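Local coordinates for protein neuraminidase (Influenza A virus, PDB 4K3Y) that is a neuraminidase-like surface glycoprotein of a bat influenza A virus, built as a six-bladed beta propeller like the viral sialidases, whose enzymatic activity is uncertain, at residues C[137-143]-C[159-164]; C[11-16]-C[329-334]; C[25-30]-C[351-355]. All coordinates share one frame; numbering follows the deposited sequence.

Contact 1: C[137-143]-C[159-164]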
ATOM      1  N   THR C 137      21.951   3.794 -34.622  1.00 96.66           N
ATOM      2  CA  THR C 137      22.917   3.902 -35.701  1.00 99.76           C
ATOM      3  C   THR C 137      22.210   4.527 -36.907  1.00 96.42           C
ATOM      4  O   THR C 137      22.594   5.598 -37.392  1.00 82.96           O
ATOM      5  CB  THR C 137      23.489   2.508 -36.085  1.00102.51           C
ATOM      6  OG1 THR C 137      22.889   2.030 -37.298  1.00106.71           O
ATOM      7  CG2 THR C 137      23.217   1.500 -34.978  1.00103.46           C
ATOM      8  N   ASN C 138      21.141   3.857 -37.341  1.00 91.06           N
ATOM      9  CA  ASN C 138      20.478   4.134 -38.610  1.00 86.62           C
ATOM     10  C   ASN C 138      19.339   5.178 -38.607  1.00 78.07           C
ATOM     11  O   ASN C 138      18.317   4.980 -39.270  1.00 86.77           O
ATOM     12  CB  ASN C 138      19.992   2.824 -39.253  1.00 91.46           C
ATOM     13  CG  ASN C 138      21.133   1.994 -39.844  1.00108.59           C
ATOM     14  OD1 ASN C 138      21.033   0.768 -39.928  1.00115.63           O
ATOM     15  ND2 ASN C 138      22.215   2.660 -40.265  1.00104.30           N
ATOM     16  N   GLY C 139      19.519   6.285 -37.885  1.00 75.60           N
ATOM     17  CA  GLY C 139      18.637   7.435 -38.033  1.00 75.27           C
ATOM     18  C   GLY C 139      17.583   7.672 -36.960  1.00 85.15           C
ATOM     19  O   GLY C 139      17.229   8.823 -36.674  1.00 79.72           O
ATOM     20  N   GLY C 140      17.065   6.593 -36.375  1.00 87.67           N
ATOM     21  CA  GLY C 140      16.078   6.704 -35.316  1.00 72.36           C
ATOM     22  C   GLY C 140      14.705   7.062 -35.851  1.00 85.84           C
ATOM     23  O   GLY C 140      14.542   7.295 -37.052  1.00 98.01           O
ATOM     24  N   PRO C 141      13.702   7.119 -34.958  1.00 88.98           N
ATOM     25  CA  PRO C 141      13.917   6.920 -33.526  1.00 84.17           C
ATOM     26  C   PRO C 141      13.904   5.425 -33.185  1.00 78.16           C
ATOM     27  O   PRO C 141      13.270   4.628 -33.894  1.00 72.50           O
ATOM     28  CB  PRO C 141      12.700   7.618 -32.918  1.00 84.80           C
ATOM     29  CG  PRO C 141      11.601   7.305 -33.909  1.00 84.14           C
ATOM     30  CD  PRO C 141      12.266   7.248 -35.280  1.00 86.36           C
ATOM     31  N   LEU C 142      14.624   5.051 -32.131  1.00 78.28           N
ATOM     32  CA  LEU C 142      14.612   3.672 -31.637  1.00 70.18           C
ATOM     33  C   LEU C 142      13.209   3.259 -31.192  1.00 58.25           C
ATOM     34  O   LEU C 142      12.415   4.099 -30.734  1.00 56.30           O
ATOM     35  CB  LEU C 142      15.607   3.505 -30.479  1.00 68.66           C
ATOM     36  CG  LEU C 142      16.950   2.823 -30.772  1.00 66.53           C
ATOM     37  CD1 LEU C 142      17.374   2.955 -32.238  1.00 51.97           C
ATOM     38  CD2 LEU C 142      18.037   3.367 -29.865  1.00 49.36           C
ATOM     39  N   ARG C 143      12.905   1.972 -31.334  1.00 55.05           N
ATOM     40  CA  ARG C 143      11.587   1.442 -30.972  1.00 55.08           C
ATOM     41  C   ARG C 143      11.678   0.124 -30.206  1.00 57.43           C
ATOM     42  O   ARG C 143      12.201  -0.872 -30.732  1.00 62.10           O
ATOM     43  CB  ARG C 143      10.761   1.182 -32.233  1.00 56.15           C
ATOM     44  CG  ARG C 143      10.245   2.407 -32.964  1.00 48.99           C
ATOM     45  CD  ARG C 143      10.122   2.093 -34.453  1.00 52.37           C
ATOM     46  NE  ARG C 143      11.252   2.665 -35.165  1.00 77.61           N
ATOM     47  CZ  ARG C 143      11.805   2.151 -36.257  1.00 78.49           C
ATOM     48  NH1 ARG C 143      11.337   1.035 -36.794  1.00 60.95           N
ATOM     49  NH2 ARG C 143      12.829   2.772 -36.818  1.00 81.55           N
ATOM     50  N   ILE C 159      14.112  -7.161 -28.480  1.00 63.74           N
ATOM     51  CA  ILE C 159      14.405  -6.747 -29.848  1.00 56.04           C
ATOM     52  C   ILE C 159      14.131  -5.254 -30.014  1.00 53.94           C
ATOM     53  O   ILE C 159      13.113  -4.759 -29.542  1.00 67.22           O
ATOM     54  CB  ILE C 159      13.603  -7.584 -30.859  1.00 50.57           C
ATOM     55  CG1 ILE C 159      13.929  -9.068 -30.666  1.00 65.24           C
ATOM     56  CG2 ILE C 159      13.925  -7.148 -32.290  1.00 47.85           C
ATOM     57  CD1 ILE C 159      12.895 -10.042 -31.210  1.00 64.17           C
ATOM     58  N   ILE C 160      15.048  -4.538 -30.662  1.00 56.28           N
ATOM     59  CA  ILE C 160      14.899  -3.094 -30.859  1.00 51.29           C
ATOM     60  C   ILE C 160      14.985  -2.707 -32.329  1.00 56.59           C
ATOM     61  O   ILE C 160      15.821  -3.222 -33.071  1.00 66.25           O
ATOM     62  CB  ILE C 160      15.938  -2.304 -30.046  1.00 55.35           C
ATOM     63  CG1 ILE C 160      15.752  -2.602 -28.555  1.00 45.18           C
ATOM     64  CG2 ILE C 160      15.839  -0.797 -30.320  1.00 46.29           C
ATOM     65  CD1 ILE C 160      16.655  -1.802 -27.664  1.00 65.67           C
ATOM     66  N   ALA C 161      14.108  -1.794 -32.739  1.00 59.40           N
ATOM     67  CA  ALA C 161      14.020  -1.378 -34.132  1.00 54.35           C
ATOM     68  C   ALA C 161      14.645  -0.003 -34.370  1.00 56.87           C
ATOM     69  O   ALA C 161      14.487   0.915 -33.558  1.00 59.34           O
ATOM     70  CB  ALA C 161      12.570  -1.382 -34.585  1.00 53.36           C
ATOM     71  N   ASP C 162      15.348   0.123 -35.493  1.00 55.97           N
ATOM     72  CA  ASP C 162      15.874   1.398 -35.961  1.00 57.59           C
ATOM     73  C   ASP C 162      15.407   1.621 -37.404  1.00 63.55           C
ATOM     74  O   ASP C 162      14.664   0.799 -37.960  1.00 64.18           O
ATOM     75  CB  ASP C 162      17.403   1.402 -35.896  1.00 63.89           C
ATOM     76  CG  ASP C 162      17.986   2.800 -35.744  1.00 75.81           C
ATOM     77  OD1 ASP C 162      17.293   3.793 -36.068  1.00 81.55           O
ATOM     78  OD2 ASP C 162      19.152   2.901 -35.304  1.00 79.40           O
ATOM     79  N   GLY C 163      15.835   2.732 -38.005  1.00 62.44           N
ATOM     80  CA  GLY C 163      15.404   3.093 -39.343  1.00 62.39           C
ATOM     81  C   GLY C 163      14.421   4.246 -39.320  1.00 64.20           C
ATOM     82  O   GLY C 163      13.732   4.464 -38.326  1.00 66.78           O
ATOM     83  N   THR C 164      14.349   4.989 -40.417  1.00 70.31           N
ATOM     84  CA  THR C 164      13.455   6.143 -40.490  1.00 66.58           C
ATOM     85  C   THR C 164      12.158   5.837 -41.248  1.00 70.37           C
ATOM     86  O   THR C 164      11.185   6.576 -41.143  1.00 69.25           O
ATOM     87  CB  THR C 164      14.157   7.350 -41.131  1.00 75.21           C
ATOM     88  OG1 THR C 164      14.814   6.941 -42.340  1.00 85.37           O
ATOM     89  CG2 THR C 164      15.178   7.937 -40.175  1.00 74.19           C
TER
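Arg143 and Ala161 form a single antiparallel hydrogen-bonded pair, Arg143 N to Ala161 O and Ala161 N to Arg143 O both at 2.9 Å, where the 137-143 loop meets strand 155-162. Ahead of that bridge the loop passes through a cis peptide before Pro141 and curls over Asp162. With CG anti to the backbone N (chi1 -154°), the Asp162 carboxylate turns back into this curl. Its OD1 takes Gly140 N at 2.8 Å on the syn lone pair and Gly163 N of its own segment on the anti side, while Asn138 N comes to OD2 (3.0 Å) from above the carboxylate plane. Leu142 CD1 packs on the same carboxylate, and Leu142 CG touches Ile160 CG2 at 3.8 Å. Arg143 bends back so that NE bonds Pro141 O at 3.1 Å and Ala161 CB lies over one guanidinium face; NH1 pairs with Glu195 in a salt bridge. In classical influenza neuraminidases the equivalent arginine lines the sialic-acid pocket; whether Arg143 does so in this N11 protein is open. With three backbone N-H groups bonded to it, the buried Asp162 carboxylate is probably stabilised as an anion and probably helps hold the loop's curl.

Contact 2: C[11-16]-C[329-334]; sequences LGENLC and RDCQEL
Asn14 O takes the backbone N-H of Gln332 at 2.7 Å in a nearly straight bond, the shortest hydrogen bond between 11-16 and 329-334. This joins the N-terminal arm of the beta propeller, just ahead of strand 20-26, to the loop that leads into strand 335-343. Gln332 answers with its own carbonyl: Cys16 N reaches Gln332 O at 3.2 Å, coming from well above the carbonyl plane, and the CA-H of Leu15 points at the same oxygen. Leu15 and Gln332 are thus bridged through their backbones, and the covalent link follows right beside them. Cys16 SG and Cys331 SG are joined at 2.0 Å in a disulfide with a chi3 of 86°.

The Gln332 side chain does the rest of the polar work. Its chain leaves the backbone extended (chi1 174°), and a bend at chi2 (58°) carries the amide across to the 11-12 peptide. There OE1 accepts Gly12 N at 3.0 Å in the carbonyl plane, on a lone pair. On the other side of the amide, NE2 gives one hydrogen bond to Glu333 O at 2.9 Å, lying almost in the amide plane, and another to Pro324 O. Both ends of the amide are therefore used, which fixes its flip and rotation. Leu15 packs on the aliphatic part of the chain, CD1 3.7 Å from Gln332 CB, and the other Leu15 methyl lies loosely near Leu334, both leucines also resting on Tyr200 of strand 197-202. Arg329 and Glu333 pack against Ile130 of the second subunit. Closer in, one face of the Arg329 guanidinium lies over Cys16 SG, offset toward its rim, with NH2 4.1 Å from that sulfur.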
ATOM      1  N   LEU C  11      11.430 -20.662 -16.818  1.00 80.59           N
ATOM      2  CA  LEU C  11      10.165 -21.022 -17.434  1.00 81.91           C
ATOM      3  C   LEU C  11      10.128 -22.508 -17.766  1.00 85.63           C
ATOM      4  O   LEU C  11      11.177 -23.128 -17.988  1.00 92.51           O
ATOM      5  CB  LEU C  11       9.970 -20.216 -18.724  1.00 78.48           C
ATOM      6  CG  LEU C  11      10.048 -18.689 -18.659  1.00 75.28           C
ATOM      7  CD1 LEU C  11      10.079 -18.103 -20.063  1.00 64.36           C
ATOM      8  CD2 LEU C  11       8.881 -18.113 -17.869  1.00 78.35           C
ATOM      9  N   GLY C  12       8.919 -23.067 -17.810  1.00 77.57           N
ATOM     10  CA  GLY C  12       8.721 -24.437 -18.248  1.00 77.42           C
ATOM     11  C   GLY C  12       9.212 -24.644 -19.670  1.00 75.02           C
ATOM     12  O   GLY C  12       9.022 -23.793 -20.542  1.00 72.86           O
ATOM     13  N   GLU C  13       9.862 -25.775 -19.907  1.00 84.08           N
ATOM     14  CA  GLU C  13      10.317 -26.094 -21.246  1.00 79.34           C
ATOM     15  C   GLU C  13       9.136 -26.548 -22.085  1.00 77.10           C
ATOM     16  O   GLU C  13       9.135 -26.399 -23.316  1.00 84.17           O
ATOM     17  CB  GLU C  13      11.407 -27.167 -21.209  1.00 73.52           C
ATOM     18  CG  GLU C  13      12.698 -26.686 -20.569  1.00 80.19           C
ATOM     19  CD  GLU C  13      13.383 -25.597 -21.375  1.00 91.42           C
ATOM     20  OE1 GLU C  13      13.252 -25.603 -22.625  1.00 91.50           O
ATOM     21  OE2 GLU C  13      14.052 -24.737 -20.753  1.00 92.04           O
ATOM     22  N   ASN C  14       8.120 -27.083 -21.416  1.00 68.96           N
ATOM     23  CA  ASN C  14       6.944 -27.557 -22.131  1.00 78.16           C
ATOM     24  C   ASN C  14       5.652 -26.784 -21.855  1.00 73.51           C
ATOM     25  O   ASN C  14       5.209 -26.640 -20.705  1.00 73.95           O
ATOM     26  CB  ASN C  14       6.765 -29.066 -21.941  1.00 91.03           C
ATOM     27  CG  ASN C  14       7.504 -29.866 -22.996  1.00102.83           C
ATOM     28  OD1 ASN C  14       7.660 -29.420 -24.141  1.00102.99           O
ATOM     29  ND2 ASN C  14       7.969 -31.047 -22.620  1.00 98.50           N
ATOM     30  N   LEU C  15       5.060 -26.285 -22.934  1.00 64.80           N
ATOM     31  CA  LEU C  15       3.810 -25.548 -22.854  1.00 73.02           C
ATOM     32  C   LEU C  15       2.645 -26.464 -22.508  1.00 75.52           C
ATOM     33  O   LEU C  15       2.589 -27.612 -22.969  1.00 75.99           O
ATOM     34  CB  LEU C  15       3.525 -24.844 -24.188  1.00 68.35           C
ATOM     35  CG  LEU C  15       3.860 -23.353 -24.249  1.00 76.00           C
ATOM     36  CD1 LEU C  15       5.042 -23.015 -23.336  1.00100.77           C
ATOM     37  CD2 LEU C  15       4.172 -22.961 -25.664  1.00 60.35           C
ATOM     38  N   CYS C  16       1.723 -25.950 -21.695  1.00 69.92           N
ATOM     39  CA  CYS C  16       0.464 -26.642 -21.424  1.00 68.36           C
ATOM     40  C   CYS C  16      -0.309 -26.831 -22.723  1.00 86.03           C
ATOM     41  O   CYS C  16      -0.132 -26.071 -23.680  1.00 88.22           O
ATOM     42  CB  CYS C  16      -0.397 -25.837 -20.455  1.00 54.37           C
ATOM     43  SG  CYS C  16       0.395 -25.449 -18.867  1.00104.56           S
ATOM     44  N   ARG C 329       3.598 -25.336 -11.382  1.00104.25           N
ATOM     45  CA  ARG C 329       2.872 -26.152 -12.358  1.00 99.88           C
ATOM     46  C   ARG C 329       3.811 -26.957 -13.255  1.00 94.11           C
ATOM     47  O   ARG C 329       4.921 -26.513 -13.571  1.00104.72           O
ATOM     48  CB  ARG C 329       1.955 -25.277 -13.228  1.00107.30           C
ATOM     49  CG  ARG C 329       0.718 -24.720 -12.526  1.00106.99           C
ATOM     50  CD  ARG C 329      -0.262 -24.099 -13.527  1.00110.36           C
ATOM     51  NE  ARG C 329      -0.995 -25.099 -14.306  1.00113.15           N
ATOM     52  CZ  ARG C 329      -1.839 -24.816 -15.298  1.00110.45           C
ATOM     53  NH1 ARG C 329      -2.065 -23.556 -15.655  1.00 94.13           N
ATOM     54  NH2 ARG C 329      -2.456 -25.799 -15.939  1.00112.99           N
ATOM     55  N   ASP C 330       3.334 -28.130 -13.673  1.00 84.13           N
ATOM     56  CA  ASP C 330       4.107 -29.096 -14.458  1.00102.38           C
ATOM     57  C   ASP C 330       4.160 -28.796 -15.967  1.00 96.40           C
ATOM     58  O   ASP C 330       4.657 -29.610 -16.757  1.00 90.13           O
ATOM     59  CB  ASP C 330       3.545 -30.508 -14.229  1.00120.95           C
ATOM     60  CG  ASP C 330       2.030 -30.577 -14.422  1.00134.77           C
ATOM     61  OD1 ASP C 330       1.433 -29.584 -14.898  1.00138.11           O
ATOM     62  OD2 ASP C 330       1.435 -31.632 -14.102  1.00136.54           O
ATOM     63  N   CYS C 331       3.630 -27.640 -16.362  1.00 89.46           N
ATOM     64  CA  CYS C 331       3.699 -27.179 -17.750  1.00 86.14           C
ATOM     65  C   CYS C 331       3.708 -25.655 -17.744  1.00 80.07           C
ATOM     66  O   CYS C 331       3.279 -25.036 -16.759  1.00 63.20           O
ATOM     67  CB  CYS C 331       2.522 -27.707 -18.573  1.00 80.95           C
ATOM     68  SG  CYS C 331       0.896 -27.202 -17.945  1.00103.68           S
ATOM     69  N   GLN C 332       4.202 -25.051 -18.828  1.00 76.28           N
ATOM     70  CA  GLN C 332       4.345 -23.594 -18.883  1.00 57.30           C
ATOM     71  C   GLN C 332       3.105 -22.937 -19.500  1.00 62.60           C
ATOM     72  O   GLN C 332       2.805 -23.153 -20.680  1.00 63.31           O
ATOM     73  CB  GLN C 332       5.608 -23.200 -19.650  1.00 61.04           C
ATOM     74  CG  GLN C 332       5.751 -21.691 -19.887  1.00 71.31           C
ATOM     75  CD  GLN C 332       5.760 -20.885 -18.588  1.00 73.91           C
ATOM     76  OE1 GLN C 332       6.662 -21.037 -17.755  1.00 70.14           O
ATOM     77  NE2 GLN C 332       4.751 -20.028 -18.409  1.00 62.33           N
ATOM     78  N   GLU C 333       2.381 -22.141 -18.707  1.00 65.52           N
ATOM     79  CA  GLU C 333       1.138 -21.525 -19.191  1.00 63.93           C
ATOM     80  C   GLU C 333       1.368 -20.318 -20.127  1.00 60.21           C
ATOM     81  O   GLU C 333       2.325 -19.548 -19.963  1.00 69.40           O
ATOM     82  CB  GLU C 333       0.204 -21.180 -18.016  1.00 55.70           C
ATOM     83  CG  GLU C 333      -1.000 -20.277 -18.356  1.00 75.05           C
ATOM     84  CD  GLU C 333      -2.160 -20.998 -19.060  1.00 92.65           C
ATOM     85  OE1 GLU C 333      -1.913 -21.831 -19.962  1.00 97.08           O
ATOM     86  OE2 GLU C 333      -3.332 -20.720 -18.718  1.00 94.45           O
ATOM     87  N   LEU C 334       0.496 -20.177 -21.121  1.00 62.12           N
ATOM     88  CA  LEU C 334       0.601 -19.108 -22.109  1.00 58.75           C
ATOM     89  C   LEU C 334      -0.670 -18.263 -22.114  1.00 59.39           C
ATOM     90  O   LEU C 334      -1.792 -18.782 -22.042  1.00 68.15           O
ATOM     91  CB  LEU C 334       0.854 -19.702 -23.500  1.00 52.17           C
ATOM     92  CG  LEU C 334       1.218 -18.753 -24.638  1.00 60.27           C
ATOM     93  CD1 LEU C 334       2.338 -17.792 -24.218  1.00 58.36           C
ATOM     94  CD2 LEU C 334       1.613 -19.542 -25.895  1.00 60.87           C
TER

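Contact 3: C[25-30]-C[351-355]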
ATOM      1  N   TYR C  25      -8.371 -11.180 -16.839  1.00 58.59           N
ATOM      2  CA  TYR C  25      -8.664  -9.808 -16.473  1.00 59.11           C
ATOM      3  C   TYR C  25      -9.535  -9.166 -17.535  1.00 58.56           C
ATOM      4  O   TYR C  25      -9.384  -9.444 -18.736  1.00 59.44           O
ATOM      5  CB  TYR C  25      -7.386  -9.002 -16.296  1.00 57.30           C
ATOM      6  CG  TYR C  25      -7.648  -7.554 -16.016  1.00 54.61           C
ATOM      7  CD1 TYR C  25      -8.065  -7.145 -14.759  1.00 46.44           C
ATOM      8  CD2 TYR C  25      -7.484  -6.590 -17.007  1.00 44.12           C
ATOM      9  CE1 TYR C  25      -8.306  -5.812 -14.485  1.00 49.46           C
ATOM     10  CE2 TYR C  25      -7.727  -5.248 -16.746  1.00 43.51           C
ATOM     11  CZ  TYR C  25      -8.142  -4.862 -15.481  1.00 55.24           C
ATOM     12  OH  TYR C  25      -8.395  -3.536 -15.193  1.00 54.22           O
ATOM     13  N   ARG C  26     -10.449  -8.307 -17.091  1.00 51.66           N
ATOM     14  CA  ARG C  26     -11.322  -7.595 -18.015  1.00 52.05           C
ATOM     15  C   ARG C  26     -11.612  -6.196 -17.518  1.00 51.00           C
ATOM     16  O   ARG C  26     -12.508  -5.987 -16.694  1.00 59.06           O
ATOM     17  CB  ARG C  26     -12.629  -8.352 -18.235  1.00 52.74           C
ATOM     18  CG  ARG C  26     -13.555  -7.649 -19.192  1.00 53.61           C
ATOM     19  CD  ARG C  26     -14.661  -8.554 -19.657  1.00 51.63           C
ATOM     20  NE  ARG C  26     -15.789  -8.577 -18.739  1.00 61.26           N
ATOM     21  CZ  ARG C  26     -16.920  -9.235 -18.983  1.00 60.35           C
ATOM     22  NH1 ARG C  26     -17.050  -9.913 -20.113  1.00 58.35           N
ATOM     23  NH2 ARG C  26     -17.924  -9.220 -18.102  1.00 54.33           N
ATOM     24  N   GLY C  27     -10.854  -5.233 -18.027  1.00 51.35           N
ATOM     25  CA  GLY C  27     -11.031  -3.849 -17.623  1.00 57.66           C
ATOM     26  C   GLY C  27     -12.456  -3.335 -17.766  1.00 45.62           C
ATOM     27  O   GLY C  27     -13.252  -3.839 -18.565  1.00 50.41           O
ATOM     28  N   GLU C  28     -12.759  -2.306 -16.990  1.00 56.24           N
ATOM     29  CA  GLU C  28     -14.107  -1.778 -16.858  1.00 63.27           C
ATOM     30  C   GLU C  28     -14.596  -1.214 -18.186  1.00 68.43           C
ATOM     31  O   GLU C  28     -15.800  -1.246 -18.488  1.00 74.38           O
ATOM     32  CB  GLU C  28     -14.118  -0.703 -15.755  1.00 78.44           C
ATOM     33  CG  GLU C  28     -15.289  -0.783 -14.774  1.00 96.50           C
ATOM     34  CD  GLU C  28     -15.603  -2.203 -14.331  1.00 94.32           C
ATOM     35  OE1 GLU C  28     -14.666  -2.912 -13.896  1.00 77.63           O
ATOM     36  OE2 GLU C  28     -16.792  -2.608 -14.420  1.00 99.59           O
ATOM     37  N   GLY C  29     -13.647  -0.718 -18.981  1.00 62.71           N
ATOM     38  CA  GLY C  29     -13.945  -0.141 -20.281  1.00 57.57           C
ATOM     39  C   GLY C  29     -14.382  -1.124 -21.357  1.00 59.64           C
ATOM     40  O   GLY C  29     -14.770  -0.716 -22.442  1.00 64.23           O
ATOM     41  N   THR C  30     -14.305  -2.417 -21.068  1.00 58.97           N
ATOM     42  CA  THR C  30     -14.763  -3.432 -21.997  1.00 51.40           C
ATOM     43  C   THR C  30     -16.283  -3.533 -21.953  1.00 56.48           C
ATOM     44  O   THR C  30     -16.926  -3.947 -22.926  1.00 56.61           O
ATOM     45  CB  THR C  30     -14.216  -4.807 -21.605  1.00 59.09           C
ATOM     46  OG1 THR C  30     -12.791  -4.755 -21.539  1.00 58.34           O
ATOM     47  CG2 THR C  30     -14.664  -5.881 -22.603  1.00 57.50           C
ATOM     48  N   ASN C 351      -7.756   3.691 -23.531  1.00 51.42           N
ATOM     49  CA  ASN C 351      -7.664   2.250 -23.670  1.00 51.13           C
ATOM     50  C   ASN C 351      -7.852   1.523 -22.351  1.00 59.30           C
ATOM     51  O   ASN C 351      -7.537   2.074 -21.285  1.00 70.33           O
ATOM     52  CB  ASN C 351      -6.271   1.885 -24.181  1.00 53.56           C
ATOM     53  CG  ASN C 351      -5.861   2.698 -25.392  1.00 60.17           C
ATOM     54  OD1 ASN C 351      -6.007   2.245 -26.524  1.00 64.20           O
ATOM     55  ND2 ASN C 351      -5.353   3.904 -25.161  1.00 62.65           N
ATOM     56  N   ASP C 352      -8.361   0.291 -22.419  1.00 55.61           N
ATOM     57  CA  ASP C 352      -7.827  -0.740 -21.516  1.00 70.89           C
ATOM     58  C   ASP C 352      -7.681  -2.133 -22.085  1.00 57.78           C
ATOM     59  O   ASP C 352      -7.415  -2.314 -23.271  1.00 51.04           O
ATOM     60  CB  ASP C 352      -8.496  -0.790 -20.142  1.00 87.17           C
ATOM     61  CG  ASP C 352      -9.965  -0.928 -20.233  1.00 84.07           C
ATOM     62  OD1 ASP C 352     -10.466  -1.004 -21.370  1.00 96.44           O
ATOM     63  OD2 ASP C 352     -10.615  -0.964 -19.174  1.00 59.43           O
ATOM     64  N   LEU C 353      -7.871  -3.110 -21.210  1.00 64.63           N
ATOM     65  CA  LEU C 353      -7.231  -4.396 -21.367  1.00 52.46           C
ATOM     66  C   LEU C 353      -8.158  -5.549 -21.059  1.00 56.49           C
ATOM     67  O   LEU C 353      -8.906  -5.509 -20.063  1.00 60.52           O
ATOM     68  CB  LEU C 353      -6.065  -4.444 -20.392  1.00 55.70           C
ATOM     69  CG  LEU C 353      -4.657  -4.607 -20.922  1.00 66.74           C
ATOM     70  CD1 LEU C 353      -3.926  -5.544 -19.986  1.00 57.21           C
ATOM     71  CD2 LEU C 353      -4.701  -5.158 -22.318  1.00 65.64           C
ATOM     72  N   ILE C 354      -8.107  -6.567 -21.919  1.00 53.77           N
ATOM     73  CA  ILE C 354      -8.669  -7.878 -21.617  1.00 52.67           C
ATOM     74  C   ILE C 354      -7.501  -8.835 -21.746  1.00 57.46           C
ATOM     75  O   ILE C 354      -6.624  -8.637 -22.610  1.00 47.84           O
ATOM     76  CB  ILE C 354      -9.704  -8.303 -22.643  1.00 59.80           C
ATOM     77  CG1 ILE C 354     -10.562  -7.118 -23.021  1.00 73.09           C
ATOM     78  CG2 ILE C 354     -10.600  -9.439 -22.104  1.00 51.53           C
ATOM     79  CD1 ILE C 354     -11.914  -7.548 -23.364  1.00 91.35           C
ATOM     80  N   THR C 355      -7.478  -9.858 -20.893  1.00 49.88           N
ATOM     81  CA  THR C 355      -6.437 -10.874 -20.970  1.00 46.66           C
ATOM     82  C   THR C 355      -7.075 -12.259 -21.040  1.00 53.84           C
ATOM     83  O   THR C 355      -8.197 -12.462 -20.570  1.00 56.27           O
ATOM     84  CB  THR C 355      -5.441 -10.772 -19.793  1.00 46.60           C
ATOM     85  OG1 THR C 355      -6.159 -10.814 -18.561  1.00 54.60           O
ATOM     86  CG2 THR C 355      -4.658  -9.471 -19.850  1.00 52.33           C
TER
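Tyr25 reaches across to 351-355 from its first side-chain atom onward. CB lies beside Thr355 OG1, a hydroxyl that is hydrogen-bonded to Thr24 OG1. A chi1 of 176° swings the ring away from its own N and back along strand 349-359: CD2 and CE2 pass close to Leu353 O, and CE2 comes to 4.1 Å from Leu353 CB, the two side chains crossing at about a right angle. Farther out, the side chain also packs on Leu84 and Arg55, and the ring meets Phe95 of the second subunit edge-to-face. The backbones pair antiparallel, Thr355 N to Tyr25 O at 2.9 Å and Gly27 N to Leu353 O at 2.8 Å, with Arg26 and Ile354 as the non-hydrogen-bonded pair between. After Gly27 the chain turns, and Gly27 O accepts both Thr30 N and Thr30 OG1 from the same face of its plane. Asp352 catches this turn: OD2 takes Gly29 N at 3.0 Å on its syn lone pair. Thr30 in turn packs on Ile354 CD1. Arg26 leads away to Trp368 O and to Glu75 of the second subunit. Strand 20-26 is the outer strand of a four-stranded antiparallel blade, paired with 349-359, which has strand 335-343 on its other flank; the N-terminal strand thus completes the last blade, the usual closure of a propeller, while the Leu353 side chain touches Arg55 of strand 53-61 and Val46 of strand 40-48.

Overall arrangement
Contacts 2 and 3 both tie the N-terminal part of the chain to its C-terminal part: contact 3 inside the closing blade, contact 2 at the loop leading into strand 335-343. Their segments alternate along the chain, and both touch the second subunit; their centres are about 25 Å apart and their nearest atoms about 8 Å. Contact 1 lies across the chain's centre from both, about 34 Å from contact 2 and 31 Å from contact 3 between centres, and ties together residues only some 16 apart in sequence, within the long span that the other two close. The bound calcium ion is about 14 Å from the Arg143 side chain, whereas glycan sugars lie near contacts 2 and 3.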